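PDB 4XVH: carbohydrate esterase family 2 (CE2) from Chaetomium olivicolor, which probably removes acetyl groups from xylan and related plant polysaccharides, using an SGNH-type hydrolase domain joined to a beta-sandwich carbohydrate-binding domain. Local coordinates for residues A[226-229]-A[230-234]; A[239-242]-A[243-246]; A[269-272]-A[273-277]; A[306-309]-A[310-313]. All coordinates share one frame; numbering follows the deposited sequence.

The four contacts are short helical turns or helix ends, all within the GDSL-like hydrolase part of the chain, and they follow one another in numerical order. Contacts 1 and 2 belong to helix 228-243, at its start and its end, with centres about 19 Å apart. Contact 3 opens helix 270-285, whose first turns pack against contact 1; their centres are about 11 Å apart. Contact 4 starts helix 309-327, and its centre is about 29 Å from that of contact 2, on the opposite side of the chain's centre. Contacts 1 to 3 thus lie on two adjacent helices of the parallel-sheet domain, and contact 4 begins the helix that follows H306 of the ligand pocket.

Contact 1 (A[226-229]-A[230-234]); sequences IDVA and AYTDA
T232 turns its hydroxyl back onto V228, one helical turn earlier, on the packed side of the turn. Both OG1 and the amide N of T232 donate to V228 O, each at 2.9 Å; the amide comes in nearly straight, with an N-H...O angle of 172°, whereas the hydroxyl approaches from above the carbonyl plane. The chi1 of -53° sets OG1 beside its own backbone N, close enough to share that acceptor. Nearby, the end methyl of I226, CD1, rests against Y231 CB at 3.7 Å and continues toward the root of the ring; the far end of Y231 is tied by OH to L212 O. Helix 270-285 packs on this side, touching V228, Y231 and T232.

The other side, with D227, A229 and D233, is exposed to solvent. D227 is the N-cap: its OD1 receives A230 N at 3.1 Å, met from above the carboxylate plane, while D227 O takes Y231 N at 2.9 Å. D233 N reaches A229 O at 2.8 Å, and the carboxylate of D233 turns to R284 for a salt bridge.

A valine here has no hydroxyl, and would probably leave V228 O with the amide as its one donor from this residue, on the face packed against helix 270-285. The acidic cap, set against the positive end of the helix dipole, is likely to stabilise this first turn.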
# COMPACT_ATOMS: atom_id res chain seq x y z
N ILE A 226 2.29 -11.61 22.19
CA ILE A 226 3.41 -10.83 21.67
C ILE A 226 4.38 -10.37 22.77
O ILE A 226 3.98 -10.12 23.91
CB ILE A 226 2.88 -9.61 20.89
CG1 ILE A 226 3.96 -8.95 20.03
CG2 ILE A 226 2.19 -8.59 21.82
CD1 ILE A 226 3.41 -7.85 19.16
N ASP A 227 5.67 -10.30 22.42
CA ASP A 227 6.64 -9.68 23.32
C ASP A 227 6.52 -8.21 23.07
O ASP A 227 6.97 -7.72 22.03
CB ASP A 227 8.06 -10.19 23.04
CG ASP A 227 9.10 -9.57 23.96
OD1 ASP A 227 8.85 -8.49 24.57
OD2 ASP A 227 10.19 -10.18 24.08
N VAL A 228 5.91 -7.49 24.00
CA VAL A 228 5.60 -6.08 23.75
C VAL A 228 6.84 -5.22 23.63
O VAL A 228 6.92 -4.32 22.77
CB VAL A 228 4.68 -5.51 24.83
CG1 VAL A 228 4.43 -4.02 24.60
CG2 VAL A 228 3.35 -6.26 24.82
N ALA A 229 7.81 -5.50 24.49
CA ALA A 229 9.05 -4.76 24.52
C ALA A 229 9.77 -4.93 23.20
O ALA A 229 10.29 -3.97 22.64
CB ALA A 229 9.93 -5.21 25.68
N ALA A 230 9.77 -6.16 22.69
CA ALA A 230 10.40 -6.44 21.39
C ALA A 230 9.65 -5.74 20.27
O ALA A 230 10.26 -5.21 19.33
CB ALA A 230 10.47 -7.93 21.14
N TYR A 231 8.32 -5.72 20.34
CA TYR A 231 7.53 -5.03 19.31
C TYR A 231 7.88 -3.53 19.28
O TYR A 231 8.18 -2.94 18.23
CB TYR A 231 6.04 -5.24 19.57
CG TYR A 231 5.08 -4.46 18.68
CD1 TYR A 231 4.90 -4.80 17.34
CD2 TYR A 231 4.33 -3.42 19.20
CE1 TYR A 231 4.03 -4.08 16.53
CE2 TYR A 231 3.46 -2.69 18.42
CZ TYR A 231 3.29 -3.02 17.10
OH TYR A 231 2.40 -2.28 16.34
N THR A 232 7.90 -2.93 20.47
CA THR A 232 8.29 -1.54 20.64
C THR A 232 9.71 -1.27 20.12
O THR A 232 9.94 -0.33 19.35
CB THR A 232 8.22 -1.14 22.12
OG1 THR A 232 6.93 -1.47 22.65
CG2 THR A 232 8.49 0.36 22.30
N ASP A 233 10.66 -2.09 20.59
CA ASP A 233 12.06 -1.93 20.20
C ASP A 233 12.20 -2.03 18.67
O ASP A 233 12.98 -1.29 18.08
CB ASP A 233 12.94 -3.00 20.85
CG ASP A 233 13.17 -2.78 22.36
OD1 ASP A 233 12.83 -1.70 22.89
OD2 ASP A 233 13.70 -3.72 23.00
N ALA A 234 11.46 -2.95 18.06
CA ALA A 234 11.53 -3.17 16.62
C ALA A 234 10.95 -2.01 15.83
O ALA A 234 11.42 -1.68 14.73
CB ALA A 234 10.80 -4.43 16.23

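Contact 2 (A[239-242]-A[243-246]); sequences VQDI and QKHY
I242 and Y246 meet through both backbone and side chain near the end of residues 239-246. Among the hydrogen bonds, I242 O is gripped twice: Y246 N lies in its carbonyl plane at 2.9 Å, and H245 N, also at 2.9 Å, comes from well above that plane, 52° out of it. One turn earlier Q243 N donates to V239 O at 2.8 Å, nearly along the C=O axis. K244 N divides between the carbonyls four and three residues back, Q240 O and D241 O, and both bonds are weak.

The charged pair is D241 and K244, whose side chains run alongside each other and point the same way. Their salt bridge is long, with OD1 and NZ 3.9 Å apart, and a water fills in by donating to D241 OD1 and accepting from K244 NZ. The other carboxylate oxygen, OD2, has a salt bridge to K237.

Apolar packing joins I242 to Y246. The first torsion of I242 lays CG2 beside the carbonyl carbon, on the side where the Y246 ring lies, and CG2 touches CD2 of that ring at 3.7 Å.

The Q243 amide makes van der Waals contacts: its CD lies 3.9 Å from V239 CG1, and its OE1 comes to 3.4 Å from Q240 CA, the two glutamine amide planes lying only 16° apart. Separately, H245 stacks its ring on F199.

V239, I242 and Q243 all rest on F251 of strand 250-254, so this helix packs into the beta-alpha-beta crossover from strand 207-211 to strand 250-254, as in the Rossmann-like sheet of SGNH hydrolases.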
# COMPACT_ATOMS: atom_id res chain seq x y z
N VAL A 239 12.01 2.37 12.04
CA VAL A 239 12.05 3.78 11.69
C VAL A 239 13.51 4.27 11.58
O VAL A 239 13.87 4.95 10.61
CB VAL A 239 11.26 4.61 12.71
CG1 VAL A 239 11.53 6.09 12.52
CG2 VAL A 239 9.73 4.30 12.56
N GLN A 240 14.35 3.91 12.54
CA GLN A 240 15.74 4.34 12.47
C GLN A 240 16.37 3.82 11.17
O GLN A 240 17.10 4.54 10.50
CB GLN A 240 16.51 3.88 13.70
CG GLN A 240 16.13 4.67 14.95
CD GLN A 240 16.69 4.07 16.23
OE1 GLN A 240 17.08 2.91 16.27
NE2 GLN A 240 16.74 4.87 17.28
N ASP A 241 16.05 2.57 10.80
CA ASP A 241 16.59 2.00 9.56
C ASP A 241 16.10 2.79 8.33
O ASP A 241 16.88 3.04 7.39
CB ASP A 241 16.22 0.52 9.43
CG ASP A 241 16.99 -0.36 10.41
OD1 ASP A 241 18.00 0.08 10.98
OD2 ASP A 241 16.56 -1.51 10.60
N ILE A 242 14.83 3.20 8.33
CA ILE A 242 14.33 3.99 7.19
C ILE A 242 14.98 5.38 7.16
O ILE A 242 15.25 5.94 6.08
CB ILE A 242 12.77 4.12 7.24
CG1 ILE A 242 12.15 2.73 7.22
CG2 ILE A 242 12.24 4.98 6.07
CD1 ILE A 242 10.65 2.74 7.45
N GLN A 243 15.29 5.90 8.34
CA GLN A 243 15.90 7.22 8.46
C GLN A 243 17.33 7.24 7.94
O GLN A 243 17.86 8.30 7.63
CB GLN A 243 15.88 7.69 9.92
CG GLN A 243 14.50 8.06 10.44
CD GLN A 243 14.56 8.39 11.92
OE1 GLN A 243 15.21 7.68 12.70
NE2 GLN A 243 13.95 9.51 12.30
N LYS A 244 17.97 6.07 7.85
CA LYS A 244 19.26 5.98 7.16
C LYS A 244 19.12 6.53 5.73
O LYS A 244 20.05 7.13 5.19
CB LYS A 244 19.76 4.53 7.14
CG LYS A 244 20.31 4.05 8.47
CD LYS A 244 20.92 2.64 8.36
CE LYS A 244 21.95 2.36 9.49
NZ LYS A 244 21.66 1.15 10.33
N HIS A 245 17.95 6.32 5.13
CA HIS A 245 17.73 6.76 3.75
C HIS A 245 16.98 8.08 3.66
O HIS A 245 17.26 8.90 2.80
CB HIS A 245 16.98 5.69 2.97
CG HIS A 245 17.66 4.36 2.99
ND1 HIS A 245 18.87 4.13 2.37
CD2 HIS A 245 17.31 3.19 3.59
CE1 HIS A 245 19.23 2.87 2.56
NE2 HIS A 245 18.31 2.28 3.30
N TYR A 246 16.00 8.26 4.54
CA TYR A 246 15.15 9.44 4.51
C TYR A 246 15.19 10.16 5.85
O TYR A 246 14.22 10.18 6.59
CB TYR A 246 13.70 9.04 4.17
CG TYR A 246 13.54 8.15 2.95
CD1 TYR A 246 14.24 8.39 1.76
CD2 TYR A 246 12.67 7.06 2.98
CE1 TYR A 246 14.08 7.56 0.64
CE2 TYR A 246 12.52 6.23 1.88
CZ TYR A 246 13.21 6.49 0.71
OH TYR A 246 13.02 5.65 -0.38
O HOH W 1 19.15 1.81 12.36

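Contact 3 (A[269-272]-A[273-277]); sequences AQKT and TQTNA
T275 reaches back one turn to K271, and its short side chain can be followed atom by atom. CB sits 3.2 Å from K271 O. From there OG1, placed beside the backbone N by a chi1 of -64°, donates to the same K271 O at 2.7 Å and has a further hydrogen bond to N255 ND2. The amide N of T275 also donates to K271 O, but from the opposite face of the carbonyl plane, so this oxygen is clasped between two donors. The aliphatic stem of K271 passes obliquely by, its CD 4.0 Å from T275 OG1, on the way to NZ, which bonds to S256 O and W294 O.

T273 repeats the grip at the helix start: its OG1 and N both bind A269 O, each at 2.9 Å, the hydroxyl from above the carbonyl plane and the amide almost in line with the C=O. On the exposed side T272 and N276 lie alongside each other, with CG2 and ND2 3.6 Å apart.

A269 is the N-cap of helix 270-285, which links parallel strands 250-254 and 289-292 in a beta-alpha-beta unit.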
# COMPACT_ATOMS: atom_id res chain seq x y z
N ALA A 269 -6.32 -7.10 26.34
CA ALA A 269 -6.47 -5.68 25.96
C ALA A 269 -5.59 -5.33 24.77
O ALA A 269 -4.79 -4.39 24.83
CB ALA A 269 -6.13 -4.75 27.15
N GLN A 270 -5.72 -6.08 23.68
CA GLN A 270 -4.75 -5.98 22.59
C GLN A 270 -4.61 -4.56 21.99
O GLN A 270 -3.48 -4.09 21.72
CB GLN A 270 -5.11 -6.99 21.49
CG GLN A 270 -4.92 -8.43 21.92
CD GLN A 270 -4.80 -9.34 20.72
OE1 GLN A 270 -5.39 -9.09 19.65
NE2 GLN A 270 -4.00 -10.39 20.87
N LYS A 271 -5.73 -3.86 21.80
CA LYS A 271 -5.71 -2.55 21.15
C LYS A 271 -5.03 -1.49 22.02
O LYS A 271 -4.21 -0.71 21.56
CB LYS A 271 -7.13 -2.10 20.80
CG LYS A 271 -7.22 -0.76 20.06
CD LYS A 271 -6.32 -0.68 18.82
CE LYS A 271 -6.66 0.55 17.95
NZ LYS A 271 -7.96 0.35 17.23
N THR A 272 -5.40 -1.46 23.29
CA THR A 272 -4.72 -0.56 24.23
C THR A 272 -3.23 -0.93 24.34
O THR A 272 -2.38 -0.06 24.34
CB THR A 272 -5.40 -0.61 25.59
OG1 THR A 272 -6.72 -0.07 25.44
CG2 THR A 272 -4.62 0.20 26.66
N THR A 273 -2.93 -2.22 24.44
CA THR A 273 -1.54 -2.67 24.54
C THR A 273 -0.71 -2.20 23.32
O THR A 273 0.40 -1.67 23.48
CB THR A 273 -1.45 -4.20 24.68
OG1 THR A 273 -2.14 -4.61 25.87
CG2 THR A 273 0.00 -4.65 24.80
N GLN A 274 -1.26 -2.38 22.11
CA GLN A 274 -0.58 -1.92 20.89
C GLN A 274 -0.44 -0.41 20.88
O GLN A 274 0.59 0.12 20.46
CB GLN A 274 -1.31 -2.34 19.62
CG GLN A 274 -0.50 -2.01 18.34
CD GLN A 274 -1.35 -1.90 17.10
OE1 GLN A 274 -2.56 -1.64 17.18
NE2 GLN A 274 -0.73 -2.10 15.92
N THR A 275 -1.49 0.26 21.32
CA THR A 275 -1.51 1.71 21.27
C THR A 275 -0.43 2.28 22.16
O THR A 275 0.34 3.15 21.73
CB THR A 275 -2.88 2.25 21.69
OG1 THR A 275 -3.84 1.81 20.72
CG2 THR A 275 -2.86 3.77 21.76
N ASN A 276 -0.33 1.75 23.37
CA ASN A 276 0.70 2.23 24.30
C ASN A 276 2.11 1.93 23.80
O ASN A 276 3.03 2.75 23.96
CB ASN A 276 0.48 1.61 25.69
CG ASN A 276 -0.74 2.19 26.40
OD1 ASN A 276 -1.16 3.31 26.10
ND2 ASN A 276 -1.30 1.44 27.35
N ALA A 277 2.29 0.74 23.22
CA ALA A 277 3.59 0.37 22.66
C ALA A 277 4.01 1.35 21.55
O ALA A 277 5.17 1.78 21.49
CB ALA A 277 3.57 -1.04 22.14

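Contact 4 (A[306-309]-A[310-313]); sequences HPNA and ATHA
N308 caps the last helix by folding its side-chain oxygen over the first turn: OD1 accepts T311 N at 3.0 Å, with the donor nearly in line with the side-chain C=O and an N-H...O angle of 163°. A chi1 of 62° puts CG between the backbone N and carbonyl carbon, the crowded position that brings the side-chain amide to face the backbone amide of T311 in the first turn. The N308 and T311 side chains cross at about a right angle. Behind them, P307 CB packs against T311 CG2 at 3.8 Å, and N308 O receives H312 N at 3.1 Å.

Two waters form the next shell. One accepts from N308 N at 3.1 Å and also bonds to T311 OG1, standing where a capping box would have a direct reciprocal bond. The other lies in the plane of the H312 ring at its edge, linking NE2, 2.8 Å away, to P307 O, to which it donates at 2.7 Å. The ring is fixed from its other nitrogen by ND1 bonded to Y144 N. A leucine at N308 would probably leave T311 N without its capping acceptor and the helix start less firmly fixed.

Just ahead of the cap, H306 lines the ligand pocket and bonds through NE2 to S118 OG, consistent with the serine-histidine pair of SGNH hydrolases. The cap thus joins the loop after strand 289-292 to helix 309-327, while H312 ties that helix to the start of helix 144-151.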
# COMPACT_ATOMS: atom_id res chain seq x y z
N HIS A 306 -11.85 -7.50 7.17
CA HIS A 306 -10.97 -6.37 6.85
C HIS A 306 -11.79 -5.10 6.67
O HIS A 306 -13.00 -5.17 6.45
CB HIS A 306 -10.11 -6.65 5.61
CG HIS A 306 -8.95 -7.53 5.92
ND1 HIS A 306 -9.11 -8.84 6.31
CD2 HIS A 306 -7.62 -7.27 6.01
CE1 HIS A 306 -7.93 -9.37 6.56
NE2 HIS A 306 -7.01 -8.43 6.39
N PRO A 307 -11.13 -3.94 6.81
CA PRO A 307 -11.90 -2.69 6.68
C PRO A 307 -12.54 -2.52 5.29
O PRO A 307 -11.92 -2.86 4.26
CB PRO A 307 -10.85 -1.60 6.96
CG PRO A 307 -9.82 -2.30 7.90
CD PRO A 307 -9.76 -3.70 7.32
N ASN A 308 -13.77 -2.03 5.27
CA ASN A 308 -14.45 -1.77 4.00
C ASN A 308 -14.14 -0.36 3.52
O ASN A 308 -13.29 0.31 4.09
CB ASN A 308 -15.97 -2.00 4.13
CG ASN A 308 -16.63 -1.07 5.13
OD1 ASN A 308 -16.06 -0.07 5.58
ND2 ASN A 308 -17.90 -1.37 5.43
N ALA A 309 -14.79 0.07 2.44
CA ALA A 309 -14.43 1.35 1.81
C ALA A 309 -14.69 2.52 2.78
O ALA A 309 -13.87 3.44 2.88
CB ALA A 309 -15.24 1.54 0.49
N ALA A 310 -15.82 2.48 3.48
CA ALA A 310 -16.16 3.56 4.40
C ALA A 310 -15.13 3.70 5.52
O ALA A 310 -14.74 4.81 5.91
CB ALA A 310 -17.59 3.37 5.01
N THR A 311 -14.71 2.57 6.06
CA THR A 311 -13.74 2.59 7.15
C THR A 311 -12.39 3.13 6.67
O THR A 311 -11.75 3.94 7.36
CB THR A 311 -13.57 1.18 7.78
OG1 THR A 311 -14.84 0.77 8.33
CG2 THR A 311 -12.52 1.18 8.90
N HIS A 312 -11.97 2.70 5.49
CA HIS A 312 -10.75 3.26 4.91
C HIS A 312 -10.90 4.77 4.66
O HIS A 312 -9.99 5.52 4.92
CB HIS A 312 -10.41 2.55 3.59
CG HIS A 312 -9.64 1.28 3.76
ND1 HIS A 312 -8.29 1.26 4.08
CD2 HIS A 312 -10.01 -0.02 3.63
CE1 HIS A 312 -7.86 0.01 4.12
NE2 HIS A 312 -8.90 -0.79 3.87
N ALA A 313 -12.03 5.20 4.11
CA ALA A 313 -12.13 6.59 3.69
C ALA A 313 -12.06 7.48 4.94
O ALA A 313 -11.44 8.56 4.93
CB ALA A 313 -13.41 6.83 2.88
O HOH W 2 -9.35 -3.60 3.76
O HOH W 3 -14.84 -1.79 8.12